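Antibiotic biosynthesis monooxygenase (Rhodospirillum rubrum, PDB 4HL9) probably acts as a monooxygenase of the antibiotic biosynthesis type, its substrate not being established. Local coordinates at residues V40-E54 / T90-H103. Sequence-based numbering, arbitrary orientation.
Sequences VLPLYRELVEKTRQE and TEHFTRLVPLINAH
His92 is fixed against 40-54 at both its face and its edge. With chi1 at 54°, its CG lies between the backbone N and the carbonyl carbon, and the imidazole is turned onto Lys50, whose CB stands 3.6 Å from the ring centroid in a CH-pi contact. Thr90 OG1, which caps the helix by accepting from Phe93 N and is also hydrogen-bonded to His87 O, lies over the opposite face. In its own ring plane, His92 NE2 donates to Glu54 OE2 at 2.7 Å; that oxygen is met on its anti side, somewhat out of the carboxylate plane, and also bonds His87 ND1, so two imidazoles share one acceptor.

Leu47 is a knob among His92, Phe93, Leu96 and Val97. Its CG is anti to the backbone N (chi1 -177°); from there CD1 touches Phe93 CA and CD2 comes within 3.9 Å of Val97 CG2. Leu96 answers by pressing CD1 to 3.4 Å from the backbone N of Leu47.

The two helices run nearly antiparallel, 165° between directions and 9.7 Å between axes, as part of the alpha-beta ferredoxin-like fold of this family. Helix 40-52 packs on the antiparallel sheet through Tyr44, Leu47 and Thr51, while Ile100 also reaches strand 24-32.

Ile100 spreads its branches over Tyr44: CD1 sits over the ring face, offset toward the rim, and CG2 lies 3.4 Å from the hydroxyl OH, which is hydrogen-bonded to Asp30. Ile100 CG1 also meets Leu43 CB at 3.7 Å.

A salt-bridge network spans the helices farther out. Glu46 OE2 receives Arg95 NH2 at 2.7 Å from above the carboxylate plane, whereas Arg95 grips Glu91 side-on through NE and NH2, each Glu91 oxygen using its syn lone pair; Lys50 NZ adds a weak bond to Glu46 OE2.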
ATOM      1  N   VAL A  40      14.291  15.479   4.160  1.00 21.08           N
ATOM      2  CA  VAL A  40      13.171  14.748   4.794  1.00 20.13           C
ATOM      3  C   VAL A  40      13.509  13.327   5.248  1.00 19.82           C
ATOM      4  O   VAL A  40      12.881  12.805   6.167  1.00 19.72           O
ATOM      5  CB  VAL A  40      11.897  14.736   3.943  1.00 19.55           C
ATOM      6  CG1 VAL A  40      11.365  16.156   3.715  1.00 19.40           C
ATOM      7  CG2 VAL A  40      12.117  13.942   2.634  1.00 19.50           C
ATOM      8  N   LEU A  41      14.505  12.709   4.619  1.00 18.77           N
ATOM      9  CA  LEU A  41      14.923  11.375   4.998  1.00 19.17           C
ATOM     10  C   LEU A  41      15.140  11.190   6.517  1.00 19.32           C
ATOM     11  O   LEU A  41      14.541  10.284   7.084  1.00 18.71           O
ATOM     12  CB  LEU A  41      16.100  10.874   4.142  1.00 19.50           C
ATOM     13  CG  LEU A  41      15.666  10.390   2.741  1.00 19.73           C
ATOM     14  CD1 LEU A  41      16.884  10.196   1.789  1.00 23.35           C
ATOM     15  CD2 LEU A  41      14.871   9.075   2.855  1.00 22.07           C
ATOM     16  N   PRO A  42      15.951  12.064   7.177  1.00 19.62           N
ATOM     17  CA  PRO A  42      16.160  11.915   8.630  1.00 19.11           C
ATOM     18  C   PRO A  42      14.867  12.041   9.444  1.00 19.16           C
ATOM     19  O   PRO A  42      14.747  11.417  10.494  1.00 19.48           O
ATOM     20  CB  PRO A  42      17.099  13.085   8.981  1.00 19.83           C
ATOM     21  CG  PRO A  42      17.758  13.450   7.675  1.00 20.60           C
ATOM     22  CD  PRO A  42      16.701  13.225   6.643  1.00 19.67           C
ATOM     23  N   LEU A  43      13.952  12.881   8.969  1.00 18.14           N
ATOM     24  CA  LEU A  43      12.640  13.093   9.574  1.00 19.16           C
ATOM     25  C   LEU A  43      11.804  11.804   9.476  1.00 19.47           C
ATOM     26  O   LEU A  43      11.248  11.339  10.472  1.00 18.41           O
ATOM     27  CB  LEU A  43      11.930  14.240   8.849  1.00 18.58           C
ATOM     28  CG  LEU A  43      12.218  15.706   9.200  1.00 21.73           C
ATOM     29  CD1 LEU A  43      13.585  15.937   9.799  1.00 23.73           C
ATOM     30  CD2 LEU A  43      11.894  16.685   8.065  1.00 21.40           C
ATOM     31  N   TYR A  44      11.762  11.221   8.277  1.00 18.62           N
ATOM     32  CA  TYR A  44      11.099   9.932   8.061  1.00 18.95           C
ATOM     33  C   TYR A  44      11.697   8.831   8.958  1.00 19.96           C
ATOM     34  O   TYR A  44      10.952   8.035   9.529  1.00 19.74           O
ATOM     35  CB  TYR A  44      11.198   9.517   6.586  1.00 17.32           C
ATOM     36  CG  TYR A  44      10.167  10.118   5.643  1.00 17.73           C
ATOM     37  CD1 TYR A  44       8.808   9.916   5.826  1.00 15.62           C
ATOM     38  CD2 TYR A  44      10.573  10.835   4.511  1.00 17.62           C
ATOM     39  CE1 TYR A  44       7.873  10.449   4.923  1.00 18.81           C
ATOM     40  CE2 TYR A  44       9.662  11.368   3.627  1.00 18.47           C
ATOM     41  CZ  TYR A  44       8.325  11.171   3.820  1.00 16.79           C
ATOM     42  OH  TYR A  44       7.448  11.714   2.933  1.00 16.62           O
ATOM     43  N   ARG A  45      13.025   8.781   9.078  1.00 20.47           N
ATOM     44  CA  ARG A  45      13.667   7.761   9.915  1.00 22.46           C
ATOM     45  C   ARG A  45      13.241   7.853  11.398  1.00 22.39           C
ATOM     46  O   ARG A  45      12.911   6.837  12.028  1.00 21.89           O
ATOM     47  CB  ARG A  45      15.196   7.812   9.790  1.00 23.33           C
ATOM     48  CG  ARG A  45      15.751   7.473   8.404  1.00 27.46           C
ATOM     49  CD  ARG A  45      17.271   7.375   8.470  1.00 35.28           C
ATOM     50  NE  ARG A  45      17.944   8.124   7.406  1.00 40.96           N
ATOM     51  CZ  ARG A  45      18.001   7.751   6.127  1.00 42.96           C
ATOM     52  NH1 ARG A  45      17.408   6.634   5.709  1.00 44.46           N
ATOM     53  NH2 ARG A  45      18.648   8.511   5.253  1.00 44.88           N
ATOM     54  N   GLU A  46      13.212   9.072  11.935  1.00 22.34           N
ATOM     55  CA  GLU A  46      12.720   9.292  13.306  1.00 22.35           C
ATOM     56  C   GLU A  46      11.225   8.970  13.428  1.00 21.16           C
ATOM     57  O   GLU A  46      10.811   8.351  14.397  1.00 21.25           O
ATOM     58  CB  GLU A  46      12.996  10.726  13.796  1.00 22.56           C
ATOM     59  CG  GLU A  46      12.605  10.952  15.280  1.00 25.05           C
ATOM     60  CD  GLU A  46      12.795  12.391  15.761  1.00 28.87           C
ATOM     61  OE1 GLU A  46      13.373  13.222  15.023  1.00 26.56           O
ATOM     62  OE2 GLU A  46      12.358  12.690  16.893  1.00 31.48           O
ATOM     63  N   LEU A  47      10.419   9.404  12.462  1.00 20.77           N
ATOM     64  CA  LEU A  47       8.982   9.088  12.459  1.00 19.25           C
ATOM     65  C   LEU A  47       8.752   7.562  12.556  1.00 19.22           C
ATOM     66  O   LEU A  47       7.964   7.082  13.382  1.00 18.15           O
ATOM     67  CB  LEU A  47       8.278   9.739  11.243  1.00 19.63           C
ATOM     68  CG  LEU A  47       6.763   9.574  11.112  1.00 18.88           C
ATOM     69  CD1 LEU A  47       6.032  10.126  12.363  1.00 21.00           C
ATOM     70  CD2 LEU A  47       6.200  10.174   9.801  1.00 18.39           C
ATOM     71  N   VAL A  48       9.486   6.805  11.751  1.00 18.90           N
ATOM     72  CA  VAL A  48       9.367   5.342  11.745  1.00 20.51           C
ATOM     73  C   VAL A  48       9.781   4.753  13.099  1.00 21.50           C
ATOM     74  O   VAL A  48       9.024   3.970  13.711  1.00 21.41           O
ATOM     75  CB  VAL A  48      10.147   4.731  10.571  1.00 19.71           C
ATOM     76  CG1 VAL A  48      10.300   3.217  10.721  1.00 21.04           C
ATOM     77  CG2 VAL A  48       9.449   5.062   9.261  1.00 19.70           C
ATOM     78  N   GLU A  49      10.944   5.172  13.592  1.00 22.09           N
ATOM     79  CA  GLU A  49      11.451   4.675  14.871  1.00 24.63           C
ATOM     80  C   GLU A  49      10.496   4.952  16.050  1.00 24.34           C
ATOM     81  O   GLU A  49      10.198   4.044  16.828  1.00 24.86           O
ATOM     82  CB  GLU A  49      12.855   5.227  15.129  1.00 25.11           C
ATOM     83  CG  GLU A  49      13.292   5.238  16.589  1.00 30.71           C
ATOM     84  CD  GLU A  49      14.575   6.023  16.769  1.00 35.86           C
ATOM     85  OE1 GLU A  49      14.485   7.225  17.121  1.00 39.34           O
ATOM     86  OE2 GLU A  49      15.657   5.449  16.524  1.00 36.94           O
ATOM     87  N   LYS A  50       9.987   6.177  16.146  1.00 24.08           N
ATOM     88  CA  LYS A  50       9.095   6.565  17.247  1.00 24.05           C
ATOM     89  C   LYS A  50       7.715   5.945  17.114  1.00 23.57           C
ATOM     90  O   LYS A  50       7.084   5.582  18.128  1.00 22.89           O
ATOM     91  CB  LYS A  50       8.934   8.097  17.339  1.00 23.80           C
ATOM     92  CG  LYS A  50      10.126   8.911  17.857  1.00 26.64           C
ATOM     93  CD  LYS A  50      10.556   8.529  19.261  1.00 30.49           C
ATOM     94  CE  LYS A  50      11.442   9.619  19.918  1.00 30.74           C
ATOM     95  NZ  LYS A  50      12.458  10.227  19.009  1.00 30.88           N
ATOM     96  N   THR A  51       7.225   5.847  15.876  1.00 22.10           N
ATOM     97  CA  THR A  51       5.911   5.250  15.649  1.00 21.52           C
ATOM     98  C   THR A  51       5.915   3.779  16.055  1.00 21.76           C
ATOM     99  O   THR A  51       4.967   3.318  16.691  1.00 20.34           O
ATOM    100  CB  THR A  51       5.388   5.416  14.212  1.00 21.24           C
ATOM    101  OG1 THR A  51       5.216   6.805  13.913  1.00 21.09           O
ATOM    102  CG2 THR A  51       4.021   4.730  14.053  1.00 22.22           C
ATOM    103  N   ARG A  52       6.981   3.059  15.698  1.00 22.58           N
ATOM    104  CA  ARG A  52       7.099   1.632  16.040  1.00 24.13           C
ATOM    105  C   ARG A  52       7.147   1.392  17.554  1.00 24.77           C
ATOM    106  O   ARG A  52       6.827   0.299  18.026  1.00 25.50           O
ATOM    107  CB  ARG A  52       8.336   1.027  15.389  1.00 23.75           C
ATOM    108  CG  ARG A  52       8.183   0.782  13.893  1.00 23.32           C
ATOM    109  CD  ARG A  52       9.526   0.383  13.308  1.00 24.71           C
ATOM    110  NE  ARG A  52       9.412  -0.036  11.913  1.00 22.97           N
ATOM    111  CZ  ARG A  52      10.463  -0.234  11.119  1.00 23.49           C
ATOM    112  NH1 ARG A  52      11.691  -0.034  11.577  1.00 22.33           N
ATOM    113  NH2 ARG A  52      10.287  -0.614   9.869  1.00 21.87           N
ATOM    114  N   GLN A  53       7.561   2.413  18.297  1.00 25.44           N
ATOM    115  CA  GLN A  53       7.540   2.385  19.764  1.00 26.36           C
ATOM    116  C   GLN A  53       6.169   2.710  20.378  1.00 25.69           C
ATOM    117  O   GLN A  53       6.014   2.658  21.592  1.00 25.90           O
ATOM    118  CB  GLN A  53       8.617   3.317  20.331  1.00 26.01           C
ATOM    119  CG  GLN A  53      10.030   2.919  19.903  1.00 30.33           C
ATOM    120  CD  GLN A  53      11.086   3.925  20.333  1.00 34.50           C
ATOM    121  OE1 GLN A  53      10.778   5.079  20.677  1.00 36.34           O
ATOM    122  NE2 GLN A  53      12.342   3.497  20.306  1.00 35.19           N
ATOM    123  N   GLU A  54       5.169   3.040  19.565  1.00 25.16           N
ATOM    124  CA  GLU A  54       3.838   3.274  20.124  1.00 24.78           C
ATOM    125  C   GLU A  54       3.279   1.941  20.589  1.00 24.80           C
ATOM    126  O   GLU A  54       3.365   0.962  19.847  1.00 23.66           O
ATOM    127  CB  GLU A  54       2.885   3.895  19.107  1.00 25.14           C
ATOM    128  CG  GLU A  54       3.205   5.336  18.780  1.00 25.11           C
ATOM    129  CD  GLU A  54       2.396   5.848  17.614  1.00 23.72           C
ATOM    130  OE1 GLU A  54       1.206   5.476  17.491  1.00 23.91           O
ATOM    131  OE2 GLU A  54       2.948   6.649  16.833  1.00 22.05           O
ATOM    132  N   THR A  90       0.298  12.073  18.542  1.00 22.34           N
ATOM    133  CA  THR A  90       1.564  11.917  19.248  1.00 21.73           C
ATOM    134  C   THR A  90       2.483  13.115  19.013  1.00 22.08           C
ATOM    135  O   THR A  90       2.337  13.842  18.024  1.00 21.30           O
ATOM    136  CB  THR A  90       2.307  10.658  18.827  1.00 22.39           C
ATOM    137  OG1 THR A  90       2.545  10.700  17.415  1.00 22.36           O
ATOM    138  CG2 THR A  90       1.504   9.387  19.173  1.00 21.58           C
ATOM    139  N   GLU A  91       3.429  13.309  19.918  1.00 21.63           N
ATOM    140  CA  GLU A  91       4.433  14.356  19.756  1.00 22.50           C
ATOM    141  C   GLU A  91       5.205  14.177  18.433  1.00 22.58           C
ATOM    142  O   GLU A  91       5.362  15.127  17.669  1.00 22.50           O
ATOM    143  CB  GLU A  91       5.389  14.376  20.956  1.00 22.55           C
ATOM    144  CG  GLU A  91       6.223  15.646  21.080  1.00 23.34           C
ATOM    145  CD  GLU A  91       7.425  15.671  20.121  1.00 26.59           C
ATOM    146  OE1 GLU A  91       8.051  14.607  19.849  1.00 25.88           O
ATOM    147  OE2 GLU A  91       7.739  16.776  19.653  1.00 25.79           O
ATOM    148  N   HIS A  92       5.671  12.963  18.171  1.00 22.43           N
ATOM    149  CA  HIS A  92       6.487  12.723  16.985  1.00 22.46           C
ATOM    150  C   HIS A  92       5.709  12.943  15.674  1.00 21.62           C
ATOM    151  O   HIS A  92       6.237  13.586  14.760  1.00 22.08           O
ATOM    152  CB  HIS A  92       7.200  11.363  17.052  1.00 22.49           C
ATOM    153  CG  HIS A  92       6.280  10.210  17.292  1.00 23.83           C
ATOM    154  ND1 HIS A  92       5.938   9.780  18.559  1.00 22.99           N
ATOM    155  CD2 HIS A  92       5.626   9.399  16.426  1.00 22.89           C
ATOM    156  CE1 HIS A  92       5.115   8.748  18.462  1.00 25.24           C
ATOM    157  NE2 HIS A  92       4.898   8.505  17.179  1.00 23.24           N
ATOM    158  N   PHE A  93       4.464  12.466  15.592  1.00 20.66           N
ATOM    159  CA  PHE A  93       3.625  12.736  14.407  1.00 20.10           C
ATOM    160  C   PHE A  93       3.381  14.245  14.182  1.00 20.82           C
ATOM    161  O   PHE A  93       3.616  14.777  13.066  1.00 18.69           O
ATOM    162  CB  PHE A  93       2.297  11.966  14.456  1.00 20.17           C
ATOM    163  CG  PHE A  93       1.461  12.071  13.197  1.00 20.89           C
ATOM    164  CD1 PHE A  93       0.801  13.251  12.871  1.00 22.75           C
ATOM    165  CD2 PHE A  93       1.315  10.968  12.347  1.00 22.00           C
ATOM    166  CE1 PHE A  93       0.028  13.364  11.707  1.00 21.80           C
ATOM    167  CE2 PHE A  93       0.520  11.050  11.183  1.00 21.48           C
ATOM    168  CZ  PHE A  93      -0.119  12.256  10.858  1.00 21.58           C
ATOM    169  N   THR A  94       2.907  14.932  15.223  1.00 20.04           N
ATOM    170  CA  THR A  94       2.567  16.344  15.091  1.00 20.78           C
ATOM    171  C   THR A  94       3.789  17.264  14.885  1.00 20.52           C
ATOM    172  O   THR A  94       3.667  18.354  14.330  1.00 21.32           O
ATOM    173  CB  THR A  94       1.699  16.847  16.273  1.00 20.93           C
ATOM    174  OG1 THR A  94       2.404  16.616  17.488  1.00 21.59           O
ATOM    175  CG2 THR A  94       0.340  16.118  16.295  1.00 20.71           C
ATOM    176  N   ARG A  95       4.961  16.826  15.303  1.00 20.89           N
ATOM    177  CA  ARG A  95       6.180  17.579  15.030  1.00 21.35           C
ATOM    178  C   ARG A  95       6.723  17.233  13.627  1.00 21.56           C
ATOM    179  O   ARG A  95       6.942  18.124  12.800  1.00 20.89           O
ATOM    180  CB  ARG A  95       7.223  17.329  16.133  1.00 22.20           C
ATOM    181  CG  ARG A  95       8.628  17.882  15.850  1.00 24.08           C
ATOM    182  CD  ARG A  95       9.567  17.693  17.028  1.00 26.70           C
ATOM    183  NE  ARG A  95       9.557  16.334  17.579  1.00 29.15           N
ATOM    184  CZ  ARG A  95      10.353  15.342  17.184  1.00 31.01           C
ATOM    185  NH1 ARG A  95      11.241  15.531  16.215  1.00 29.93           N
ATOM    186  NH2 ARG A  95      10.249  14.147  17.755  1.00 30.97           N
ATOM    187  N   LEU A  96       6.893  15.939  13.353  1.00 21.09           N
ATOM    188  CA  LEU A  96       7.619  15.502  12.160  1.00 20.02           C
ATOM    189  C   LEU A  96       6.849  15.661  10.851  1.00 19.90           C
ATOM    190  O   LEU A  96       7.455  16.065   9.833  1.00 19.24           O
ATOM    191  CB  LEU A  96       8.199  14.085  12.320  1.00 19.59           C
ATOM    192  CG  LEU A  96       9.307  13.906  13.383  1.00 18.78           C
ATOM    193  CD1 LEU A  96       9.485  12.437  13.771  1.00 18.08           C
ATOM    194  CD2 LEU A  96      10.626  14.506  12.945  1.00 19.97           C
ATOM    195  N   VAL A  97       5.539  15.372  10.869  1.00 19.57           N
ATOM    196  CA  VAL A  97       4.743  15.314   9.640  1.00 19.94           C
ATOM    197  C   VAL A  97       4.581  16.674   8.926  1.00 20.68           C
ATOM    198  O   VAL A  97       4.721  16.741   7.685  1.00 19.96           O
ATOM    199  CB  VAL A  97       3.388  14.559   9.811  1.00 19.93           C
ATOM    200  CG1 VAL A  97       2.575  14.607   8.540  1.00 21.32           C
ATOM    201  CG2 VAL A  97       3.632  13.085  10.185  1.00 19.92           C
ATOM    202  N   PRO A  98       4.263  17.754   9.685  1.00 20.46           N
ATOM    203  CA  PRO A  98       4.244  19.063   9.015  1.00 20.10           C
ATOM    204  C   PRO A  98       5.633  19.475   8.503  1.00 20.12           C
ATOM    205  O   PRO A  98       5.720  20.085   7.434  1.00 19.46           O
ATOM    206  CB  PRO A  98       3.734  20.019  10.103  1.00 20.60           C
ATOM    207  CG  PRO A  98       2.940  19.111  11.048  1.00 21.02           C
ATOM    208  CD  PRO A  98       3.735  17.836  11.066  1.00 20.12           C
ATOM    209  N   LEU A  99       6.702  19.113   9.213  1.00 19.62           N
ATOM    210  CA  LEU A  99       8.051  19.417   8.731  1.00 20.00           C
ATOM    211  C   LEU A  99       8.386  18.708   7.408  1.00 20.27           C
ATOM    212  O   LEU A  99       9.091  19.259   6.563  1.00 20.91           O
ATOM    213  CB  LEU A  99       9.107  19.087   9.776  1.00 19.80           C
ATOM    214  CG  LEU A  99       9.094  19.890  11.088  1.00 20.53           C
ATOM    215  CD1 LEU A  99      10.128  19.285  12.012  1.00 18.64           C
ATOM    216  CD2 LEU A  99       9.354  21.380  10.786  1.00 19.78           C
ATOM    217  N   ILE A 100       7.872  17.492   7.255  1.00 19.62           N
ATOM    218  CA  ILE A 100       7.927  16.745   6.008  1.00 18.97           C
ATOM    219  C   ILE A 100       7.055  17.362   4.943  1.00 19.19           C
ATOM    220  O   ILE A 100       7.519  17.627   3.821  1.00 19.51           O
ATOM    221  CB  ILE A 100       7.563  15.255   6.229  1.00 18.60           C
ATOM    222  CG1 ILE A 100       8.679  14.593   7.023  1.00 18.05           C
ATOM    223  CG2 ILE A 100       7.374  14.552   4.872  1.00 17.14           C
ATOM    224  CD1 ILE A 100       8.254  13.296   7.823  1.00 17.60           C
ATOM    225  N   ASN A 101       5.803  17.642   5.289  1.00 19.32           N
ATOM    226  CA  ASN A 101       4.846  18.162   4.337  1.00 20.41           C
ATOM    227  C   ASN A 101       5.155  19.573   3.829  1.00 19.96           C
ATOM    228  O   ASN A 101       4.669  19.946   2.784  1.00 19.52           O
ATOM    229  CB  ASN A 101       3.427  18.106   4.886  1.00 21.41           C
ATOM    230  CG  ASN A 101       2.916  16.692   5.018  1.00 25.68           C
ATOM    231  OD1 ASN A 101       3.537  15.721   4.537  1.00 27.22           O
ATOM    232  ND2 ASN A 101       1.770  16.558   5.680  1.00 29.34           N
ATOM    233  N   ALA A 102       5.963  20.327   4.565  1.00 19.48           N
ATOM    234  CA  ALA A 102       6.458  21.625   4.089  1.00 20.22           C
ATOM    235  C   ALA A 102       7.086  21.513   2.692  1.00 19.72           C
ATOM    236  O   ALA A 102       7.056  22.457   1.905  1.00 19.90           O
ATOM    237  CB  ALA A 102       7.479  22.179   5.069  1.00 19.96           C
ATOM    238  N   HIS A 103       7.629  20.338   2.397  1.00 19.96           N
ATOM    239  CA  HIS A 103       8.293  20.081   1.125  1.00 20.43           C
ATOM    240  C   HIS A 103       7.509  19.251   0.083  1.00 21.26           C
ATOM    241  O   HIS A 103       8.095  18.797  -0.905  1.00 21.50           O
ATOM    242  CB  HIS A 103       9.635  19.443   1.412  1.00 19.75           C
ATOM    243  CG  HIS A 103      10.543  20.307   2.236  1.00 22.56           C
ATOM    244  ND1 HIS A 103      11.033  21.511   1.780  1.00 21.42           N
ATOM    245  CD2 HIS A 103      11.055  20.143   3.482  1.00 23.26           C
ATOM    246  CE1 HIS A 103      11.812  22.051   2.704  1.00 22.33           C
ATOM    247  NE2 HIS A 103      11.840  21.243   3.749  1.00 23.89           N
TER